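Local coordinates for Box C/D snoRNA protein 1 (Saccharomyces cerevisiae, PDB 6THL) that is required for the accumulation of box C/D snoRNAs, involved in snoRNA processing, transport to the nucleolus and ribosome biogenesis, this chain holding its BCD1 domain, at residues 19-22 and 23-26; 107-110 and 111-114; 174-177 and 178-181. All coordinates share one frame; numbering follows the deposited sequence.

Interaction 1 (19-22 and 23-26); sequences MLPK and GMQR
P21 and M24 meet twice, once through the backbone and once through their side chains. The amide of M24 donates to the carbonyl of P21, with N and O 2.9 Å apart and an N-H...O angle of 160°; the donor comes from above the carbonyl plane. Alongside that bond the thioether chain of M24 lies against the proline ring. CG of M24 is 3.9 Å from CD of P21, and because the chain bends at chi2 (-68°), its methyl CE turns back to 4.1 Å from CG of P21. L20 adds a second apolar touch, its CB 4.2 Å from CG of M24. This is a type I beta turn from P21 to M24, with K22 and G23 at its corners, and it reverses the chain between strand 15-18 and helix 25-29. Past the turn L20 meets R26: its CD1 rests 3.9 Å from CB of R26, the two side chains crossing obliquely. R26 places its CG opposite the backbone N (chi1 -179°) and runs extended to NE, which carries the guanidinium beyond L20 to a salt bridge with E46, a bond to the carbonyl of I161 and a cation-pi contact with F163. Another protein chain packs on L20 and M24, hydrogen-bonds Q25 and meets R26 NE with an acidic side chain.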
ATOM      1  N   MET B  19       9.343 -16.116  12.097  1.00 57.04           N
ATOM      2  CA  MET B  19       8.083 -16.177  11.416  1.00 54.84           C
ATOM      3  C   MET B  19       7.139 -15.191  12.094  1.00 51.38           C
ATOM      4  O   MET B  19       6.942 -15.204  13.312  1.00 48.04           O
ATOM      5  CB  MET B  19       7.566 -17.621  11.437  1.00 53.72           C
ATOM      6  CG  MET B  19       8.488 -18.558  10.661  1.00 53.45           C
ATOM      7  SD  MET B  19       8.324 -18.309   8.870  1.00 55.41           S
ATOM      8  CE  MET B  19      10.032 -18.324   8.382  1.00 61.05           C
ATOM      9  N   LEU B  20       6.582 -14.305  11.288  1.00 46.01           N
ATOM     10  CA  LEU B  20       5.682 -13.306  11.776  1.00 41.85           C
ATOM     11  C   LEU B  20       4.282 -13.909  11.787  1.00 40.01           C
ATOM     12  O   LEU B  20       4.020 -14.896  11.072  1.00 42.25           O
ATOM     13  CB  LEU B  20       5.806 -12.112  10.840  1.00 46.49           C
ATOM     14  CG  LEU B  20       7.208 -11.454  10.864  1.00 50.40           C
ATOM     15  CD1 LEU B  20       7.327 -10.318   9.848  1.00 50.18           C
ATOM     16  CD2 LEU B  20       7.590 -10.946  12.268  1.00 49.59           C
ATOM     17  N   PRO B  21       3.362 -13.340  12.579  1.00 40.15           N
ATOM     18  CA  PRO B  21       1.942 -13.697  12.372  1.00 39.38           C
ATOM     19  C   PRO B  21       1.533 -13.442  10.932  1.00 38.94           C
ATOM     20  O   PRO B  21       1.977 -12.487  10.298  1.00 36.24           O
ATOM     21  CB  PRO B  21       1.169 -12.776  13.297  1.00 38.02           C
ATOM     22  CG  PRO B  21       2.158 -11.922  13.997  1.00 41.03           C
ATOM     23  CD  PRO B  21       3.523 -12.133  13.397  1.00 43.95           C
ATOM     24  N   LYS B  22       0.707 -14.340  10.430  1.00 43.85           N
ATOM     25  CA  LYS B  22       0.384 -14.455   8.997  1.00 47.70           C
ATOM     26  C   LYS B  22      -0.310 -13.204   8.413  1.00 46.92           C
ATOM     27  O   LYS B  22      -0.124 -12.842   7.226  1.00 44.12           O
ATOM     28  CB  LYS B  22      -0.470 -15.732   8.778  1.00 51.40           C
ATOM     29  CG  LYS B  22       0.331 -17.041   8.639  1.00 57.30           C
ATOM     30  CD  LYS B  22      -0.130 -18.158   9.589  1.00 62.35           C
ATOM     31  CE  LYS B  22       0.947 -19.243   9.780  1.00 65.80           C
ATOM     32  NZ  LYS B  22       0.575 -20.289  10.786  1.00 67.67           N
ATOM     33  N   GLY B  23      -1.085 -12.535   9.269  1.00 44.40           N
ATOM     34  CA  GLY B  23      -1.683 -11.251   8.923  1.00 45.51           C
ATOM     35  C   GLY B  23      -0.675 -10.247   8.401  1.00 47.39           C
ATOM     36  O   GLY B  23      -1.052  -9.344   7.682  1.00 48.37           O
ATOM     37  N   MET B  24       0.608 -10.404   8.742  1.00 46.10           N
ATOM     38  CA  MET B  24       1.574  -9.361   8.467  1.00 42.56           C
ATOM     39  C   MET B  24       1.902  -9.399   6.994  1.00 37.76           C
ATOM     40  O   MET B  24       1.989 -10.464   6.414  1.00 36.01           O
ATOM     41  CB  MET B  24       2.833  -9.520   9.320  1.00 45.17           C
ATOM     42  CG  MET B  24       2.611  -9.372  10.814  1.00 45.98           C
ATOM     43  SD  MET B  24       2.158  -7.700  11.308  1.00 47.26           S
ATOM     44  CE  MET B  24       1.269  -8.127  12.794  1.00 39.97           C
ATOM     45  N   GLN B  25       2.035  -8.219   6.398  1.00 34.36           N
ATOM     46  CA  GLN B  25       2.286  -8.095   4.982  1.00 33.83           C
ATOM     47  C   GLN B  25       3.455  -9.011   4.593  1.00 36.72           C
ATOM     48  O   GLN B  25       3.347  -9.798   3.646  1.00 39.21           O
ATOM     49  CB  GLN B  25       2.553  -6.623   4.627  1.00 33.49           C
ATOM     50  CG  GLN B  25       2.699  -6.399   3.138  1.00 36.96           C
ATOM     51  CD  GLN B  25       2.300  -5.018   2.668  1.00 39.40           C
ATOM     52  OE1 GLN B  25       1.120  -4.683   2.662  1.00 41.42           O
ATOM     53  NE2 GLN B  25       3.276  -4.222   2.228  1.00 38.34           N
ATOM     54  N   ARG B  26       4.546  -8.952   5.363  1.00 39.12           N
ATOM     55  CA  ARG B  26       5.759  -9.693   5.051  1.00 39.19           C
ATOM     56  C   ARG B  26       5.450 -11.171   5.007  1.00 42.11           C
ATOM     57  O   ARG B  26       5.965 -11.905   4.148  1.00 47.14           O
ATOM     58  CB  ARG B  26       6.898  -9.440   6.048  1.00 39.17           C
ATOM     59  CG  ARG B  26       8.187 -10.201   5.714  1.00 38.12           C
ATOM     60  CD  ARG B  26       9.465  -9.626   6.346  1.00 38.30           C
ATOM     61  NE  ARG B  26      10.633 -10.284   5.761  1.00 36.07           N
ATOM     62  CZ  ARG B  26      11.448  -9.768   4.844  1.00 33.03           C
ATOM     63  NH1 ARG B  26      11.326  -8.516   4.458  1.00 30.05           N
ATOM     64  NH2 ARG B  26      12.451 -10.513   4.359  1.00 32.04           N
TER

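Interaction 2 (107-110 and 111-114); sequences ETKE and ERTQ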
ATOM      1  N   GLU B 107      22.430  -9.557 -22.236  1.00 94.42           N
ATOM      2  CA  GLU B 107      21.308  -9.376 -21.324  1.00 92.96           C
ATOM      3  C   GLU B 107      20.658 -10.672 -20.839  1.00 93.45           C
ATOM      4  O   GLU B 107      19.751 -10.613 -20.006  1.00 99.96           O
ATOM      5  CB  GLU B 107      20.237  -8.512 -21.980  1.00 92.74           C
ATOM      6  CG  GLU B 107      20.354  -7.035 -21.669  1.00 95.76           C
ATOM      7  CD  GLU B 107      19.040  -6.319 -21.895  1.00 99.69           C
ATOM      8  OE1 GLU B 107      18.172  -6.877 -22.613  1.00 90.72           O
ATOM      9  OE2 GLU B 107      18.876  -5.205 -21.348  1.00105.54           O
ATOM     10  N   THR B 108      21.078 -11.830 -21.354  1.00 91.54           N
ATOM     11  CA  THR B 108      20.630 -13.121 -20.795  1.00 91.47           C
ATOM     12  C   THR B 108      21.310 -13.344 -19.458  1.00 82.57           C
ATOM     13  O   THR B 108      22.404 -12.816 -19.221  1.00 73.29           O
ATOM     14  CB  THR B 108      20.963 -14.351 -21.681  1.00 99.51           C
ATOM     15  OG1 THR B 108      22.390 -14.487 -21.839  1.00110.71           O
ATOM     16  CG2 THR B 108      20.279 -14.264 -23.048  1.00101.14           C
ATOM     17  N   LYS B 109      20.673 -14.138 -18.599  1.00 76.35           N
ATOM     18  CA  LYS B 109      21.243 -14.460 -17.289  1.00 81.63           C
ATOM     19  C   LYS B 109      22.773 -14.612 -17.364  1.00 78.91           C
ATOM     20  O   LYS B 109      23.469 -14.012 -16.554  1.00 87.62           O
ATOM     21  CB  LYS B 109      20.569 -15.718 -16.705  1.00 84.25           C
ATOM     22  CG  LYS B 109      21.146 -16.199 -15.374  1.00 88.44           C
ATOM     23  CD  LYS B 109      22.140 -17.353 -15.544  1.00 87.37           C
ATOM     24  CE  LYS B 109      23.224 -17.344 -14.469  1.00 83.11           C
ATOM     25  NZ  LYS B 109      24.085 -18.559 -14.465  1.00 79.76           N
ATOM     26  N   GLU B 110      23.257 -15.386 -18.351  1.00 75.21           N
ATOM     27  CA  GLU B 110      24.691 -15.629 -18.654  1.00 75.62           C
ATOM     28  C   GLU B 110      25.594 -14.417 -18.508  1.00 79.17           C
ATOM     29  O   GLU B 110      26.649 -14.481 -17.879  1.00 79.21           O
ATOM     30  CB  GLU B 110      24.855 -16.104 -20.112  1.00 71.80           C
ATOM     31  CG  GLU B 110      24.766 -17.605 -20.314  1.00 72.23           C
ATOM     32  CD  GLU B 110      23.405 -18.193 -19.959  1.00 68.61           C
ATOM     33  OE1 GLU B 110      22.390 -17.541 -20.251  1.00 61.49           O
ATOM     34  OE2 GLU B 110      23.343 -19.312 -19.394  1.00 71.89           O
ATOM     35  N   GLU B 111      25.176 -13.336 -19.155  1.00 81.24           N
ATOM     36  CA  GLU B 111      25.917 -12.090 -19.185  1.00 81.83           C
ATOM     37  C   GLU B 111      25.594 -11.295 -17.931  1.00 83.69           C
ATOM     38  O   GLU B 111      26.507 -10.835 -17.251  1.00 91.05           O
ATOM     39  CB  GLU B 111      25.555 -11.279 -20.449  1.00 84.69           C
ATOM     40  CG  GLU B 111      26.235 -11.755 -21.741  1.00 87.70           C
ATOM     41  CD  GLU B 111      25.278 -11.976 -22.923  1.00 89.93           C
ATOM     42  OE1 GLU B 111      24.208 -11.318 -22.999  1.00 83.75           O
ATOM     43  OE2 GLU B 111      25.607 -12.822 -23.792  1.00 83.14           O
ATOM     44  N   ARG B 112      24.298 -11.132 -17.634  1.00 84.48           N
ATOM     45  CA  ARG B 112      23.835 -10.370 -16.456  1.00 81.83           C
ATOM     46  C   ARG B 112      24.596 -10.806 -15.225  1.00 80.72           C
ATOM     47  O   ARG B 112      25.161  -9.980 -14.497  1.00 67.36           O
ATOM     48  CB  ARG B 112      22.349 -10.614 -16.178  1.00 85.45           C
ATOM     49  CG  ARG B 112      21.373  -9.678 -16.872  1.00 85.80           C
ATOM     50  CD  ARG B 112      20.031  -9.708 -16.160  1.00 86.20           C
ATOM     51  NE  ARG B 112      19.708 -11.047 -15.661  1.00 83.98           N
ATOM     52  CZ  ARG B 112      19.001 -11.957 -16.323  1.00 80.64           C
ATOM     53  NH1 ARG B 112      18.508 -11.698 -17.540  1.00 77.52           N
ATOM     54  NH2 ARG B 112      18.792 -13.140 -15.759  1.00 73.94           N
ATOM     55  N   THR B 113      24.584 -12.122 -15.011  1.00 76.25           N
ATOM     56  CA  THR B 113      25.340 -12.761 -13.958  1.00 77.45           C
ATOM     57  C   THR B 113      26.796 -12.317 -14.027  1.00 81.11           C
ATOM     58  O   THR B 113      27.385 -11.974 -13.006  1.00 96.60           O
ATOM     59  CB  THR B 113      25.196 -14.292 -14.071  1.00 79.02           C
ATOM     60  OG1 THR B 113      23.808 -14.628 -13.968  1.00 81.60           O
ATOM     61  CG2 THR B 113      25.946 -15.021 -12.969  1.00 83.62           C
ATOM     62  N   GLN B 114      27.336 -12.266 -15.242  1.00 80.67           N
ATOM     63  CA  GLN B 114      28.753 -11.966 -15.503  1.00 79.14           C
ATOM     64  C   GLN B 114      29.113 -10.482 -15.302  1.00 71.77           C
ATOM     65  O   GLN B 114      30.228 -10.159 -14.896  1.00 67.14           O
ATOM     66  CB  GLN B 114      29.078 -12.402 -16.942  1.00 85.59           C
ATOM     67  CG  GLN B 114      30.486 -12.898 -17.245  1.00 90.36           C
ATOM     68  CD  GLN B 114      30.668 -13.120 -18.746  1.00 93.93           C
ATOM     69  OE1 GLN B 114      30.702 -14.261 -19.235  1.00 82.71           O
ATOM     70  NE2 GLN B 114      30.738 -12.016 -19.493  1.00 94.58           N
TER
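R112 folds back over the start of its own helix and lays one face of its guanidinium against the backbone of K109, NH2 lying 3.2 Å from CA of K109. The bend at chi3 (-36°) turns the group over the T108-K109 link, and NH1 makes a weak bond, 3.0 Å, to the carbonyl O of E107. The closely knit part is the backbone beneath. The O of T108 takes two amides from opposite faces of its plane, E111 N at 2.8 Å and R112 N at 3.0 Å, while the O of K109 receives T113 N at 2.7 Å. T113 is buried here and touches V76 and Q77, and R112 also touches K81 and F84 of helix 81-90. The other side faces solvent and is held more loosely: E110 and Q114 are exposed, and the hydroxyl OG1 of T108 makes a weak bond, 3.4 Å, to E110 OE1. The N of E107, the first residue modelled after a gap, donates to OE1 of E111 at 2.6 Å, nearly along the C-O axis. With acidic side chains at E110 and E111 in the first turn, where the helix dipole probably suits them, this is a helix N-terminus with T108 as N-cap.

Interaction 3 (174-177 and 178-181); sequences DLPE and GYEV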
ATOM      1  N   ASP B 174      25.682   5.463   0.949  1.00 61.20           N
ATOM      2  CA  ASP B 174      24.396   5.172   0.298  1.00 60.16           C
ATOM      3  C   ASP B 174      23.396   4.236   1.018  1.00 53.96           C
ATOM      4  O   ASP B 174      22.228   4.369   0.812  1.00 48.50           O
ATOM      5  CB  ASP B 174      24.671   4.618  -1.109  1.00 60.43           C
ATOM      6  CG  ASP B 174      25.252   5.678  -2.051  1.00 61.99           C
ATOM      7  OD1 ASP B 174      25.835   5.255  -3.108  1.00 64.14           O
ATOM      8  OD2 ASP B 174      25.095   6.903  -1.725  1.00 43.77           O
ATOM      9  N   LEU B 175      23.830   3.289   1.834  1.00 56.84           N
ATOM     10  CA  LEU B 175      22.872   2.493   2.600  1.00 62.19           C
ATOM     11  C   LEU B 175      21.917   3.430   3.354  1.00 63.72           C
ATOM     12  O   LEU B 175      22.285   4.536   3.700  1.00 54.67           O
ATOM     13  CB  LEU B 175      23.593   1.600   3.616  1.00 65.46           C
ATOM     14  CG  LEU B 175      24.410   0.386   3.156  1.00 64.75           C
ATOM     15  CD1 LEU B 175      25.437   0.005   4.219  1.00 66.73           C
ATOM     16  CD2 LEU B 175      23.517  -0.801   2.832  1.00 65.41           C
ATOM     17  N   PRO B 176      20.683   2.990   3.619  1.00 71.37           N
ATOM     18  CA  PRO B 176      19.751   3.861   4.362  1.00 72.13           C
ATOM     19  C   PRO B 176      20.305   4.321   5.723  1.00 73.64           C
ATOM     20  O   PRO B 176      21.195   3.666   6.272  1.00 74.49           O
ATOM     21  CB  PRO B 176      18.517   2.981   4.551  1.00 70.59           C
ATOM     22  CG  PRO B 176      18.935   1.598   4.171  1.00 74.20           C
ATOM     23  CD  PRO B 176      20.055   1.728   3.198  1.00 73.48           C
ATOM     24  N   GLU B 177      19.791   5.437   6.250  1.00 70.37           N
ATOM     25  CA  GLU B 177      20.314   6.016   7.508  1.00 70.09           C
ATOM     26  C   GLU B 177      19.693   5.292   8.651  1.00 62.26           C
ATOM     27  O   GLU B 177      18.563   4.854   8.546  1.00 72.75           O
ATOM     28  CB  GLU B 177      20.101   7.554   7.612  1.00 73.43           C
ATOM     29  CG  GLU B 177      18.794   8.087   8.214  1.00 73.88           C
ATOM     30  CD  GLU B 177      18.767   9.623   8.322  1.00 74.47           C
ATOM     31  OE1 GLU B 177      17.885  10.166   9.004  1.00 72.76           O
ATOM     32  OE2 GLU B 177      19.622  10.317   7.734  1.00 73.01           O
ATOM     33  N   GLY B 178      20.428   5.157   9.744  1.00 62.12           N
ATOM     34  CA  GLY B 178      20.031   4.243  10.827  1.00 62.47           C
ATOM     35  C   GLY B 178      20.739   2.903  10.691  1.00 63.22           C
ATOM     36  O   GLY B 178      21.078   2.287  11.693  1.00 63.03           O
ATOM     37  N   TYR B 179      20.966   2.458   9.451  1.00 64.50           N
ATOM     38  CA  TYR B 179      21.707   1.221   9.168  1.00 62.28           C
ATOM     39  C   TYR B 179      23.202   1.420   9.376  1.00 63.03           C
ATOM     40  O   TYR B 179      23.778   2.396   8.905  1.00 59.78           O
ATOM     41  CB  TYR B 179      21.401   0.688   7.744  1.00 60.98           C
ATOM     42  CG  TYR B 179      19.997   0.159   7.693  1.00 58.86           C
ATOM     43  CD1 TYR B 179      18.937   1.044   7.637  1.00 56.72           C
ATOM     44  CD2 TYR B 179      19.717  -1.211   7.806  1.00 52.94           C
ATOM     45  CE1 TYR B 179      17.642   0.600   7.659  1.00 55.20           C
ATOM     46  CE2 TYR B 179      18.411  -1.659   7.838  1.00 51.77           C
ATOM     47  CZ  TYR B 179      17.386  -0.725   7.763  1.00 54.20           C
ATOM     48  OH  TYR B 179      16.069  -1.034   7.769  1.00 57.54           O
ATOM     49  N   GLU B 180      23.813   0.483  10.093  1.00 64.05           N
ATOM     50  CA  GLU B 180      25.230   0.528  10.405  1.00 63.04           C
ATOM     51  C   GLU B 180      25.860  -0.833  10.093  1.00 58.61           C
ATOM     52  O   GLU B 180      25.350  -1.857  10.534  1.00 59.42           O
ATOM     53  CB  GLU B 180      25.383   0.850  11.879  1.00 70.17           C
ATOM     54  CG  GLU B 180      26.818   0.884  12.381  1.00 80.36           C
ATOM     55  CD  GLU B 180      27.021  -0.035  13.566  1.00 89.87           C
ATOM     56  OE1 GLU B 180      26.220   0.045  14.533  1.00 87.05           O
ATOM     57  OE2 GLU B 180      27.972  -0.851  13.513  1.00100.48           O
ATOM     58  N   VAL B 181      26.959  -0.837   9.334  1.00 56.79           N
ATOM     59  CA  VAL B 181      27.663  -2.072   8.975  1.00 56.57           C
ATOM     60  C   VAL B 181      28.776  -2.403   9.938  1.00 58.24           C
ATOM     61  O   VAL B 181      29.535  -1.523  10.315  1.00 62.06           O
ATOM     62  CB  VAL B 181      28.377  -1.952   7.630  1.00 59.16           C
ATOM     63  CG1 VAL B 181      29.039  -3.291   7.314  1.00 56.89           C
ATOM     64  CG2 VAL B 181      27.429  -1.450   6.524  1.00 56.72           C
TER
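Apolar contacts come at two levels of this bend. At the nearer one the pyrrolidine of P176 lies beside the ring of Y179: CG of P176 is 3.5 Å from CD1 of Y179 and CB of P176 3.7 Å from it, the side chains crossing at a slant. Y179 sets its CG beside the backbone N and opposite the carbonyl carbon (chi1 -71°), which swings the ring back along the proline. At the further level CD1 of L175 meets CG2 of V181 at 3.4 Å, with the two branched chains at about a right angle; both are buried, and Y124 of strand 122-126 touches each of them. F167 of strand 165-169 packs against L175 and P176, and its ring meets that of Y179. The carbonyl O of E177 merely lies at the edge of the tyrosine ring, near its plane.

Polar contact is thinner. Y179 N reaches the carbonyl O of P176 at 3.4 Å, a weak bond.

At a phi of 96° a side chain on G178 would collide with the carbonyl O of E177, so the position calls for glycine; it stands third in the P176-E177-G178-Y179 series. Together these make a type II beta turn, the tight reversal that leads the chain from the loop after strand 165-169 into strand 180-181, which runs parallel to strand 140-143.

How the interactions relate
The three contacts follow one another along the chain without interleaving and none touches another. Interaction 1 lies between strand 15-18 and helix 25-29, interaction 2 opens helix 109-117, and interaction 3 leads into strand 180-181 of the large mixed sheet. Centres of interactions 1 and 2 are about 34 Å apart, on opposite sides of the centre of the chain; 1 and 3 are about 25 Å apart, and 2 and 3 about 29 Å. Nearest atoms come within about 9 Å only for 1 and 3. Of the three, interaction 1 alone meets another protein chain of the assembly; interaction 2 lies on a helix and interaction 3 at the large mixed sheet.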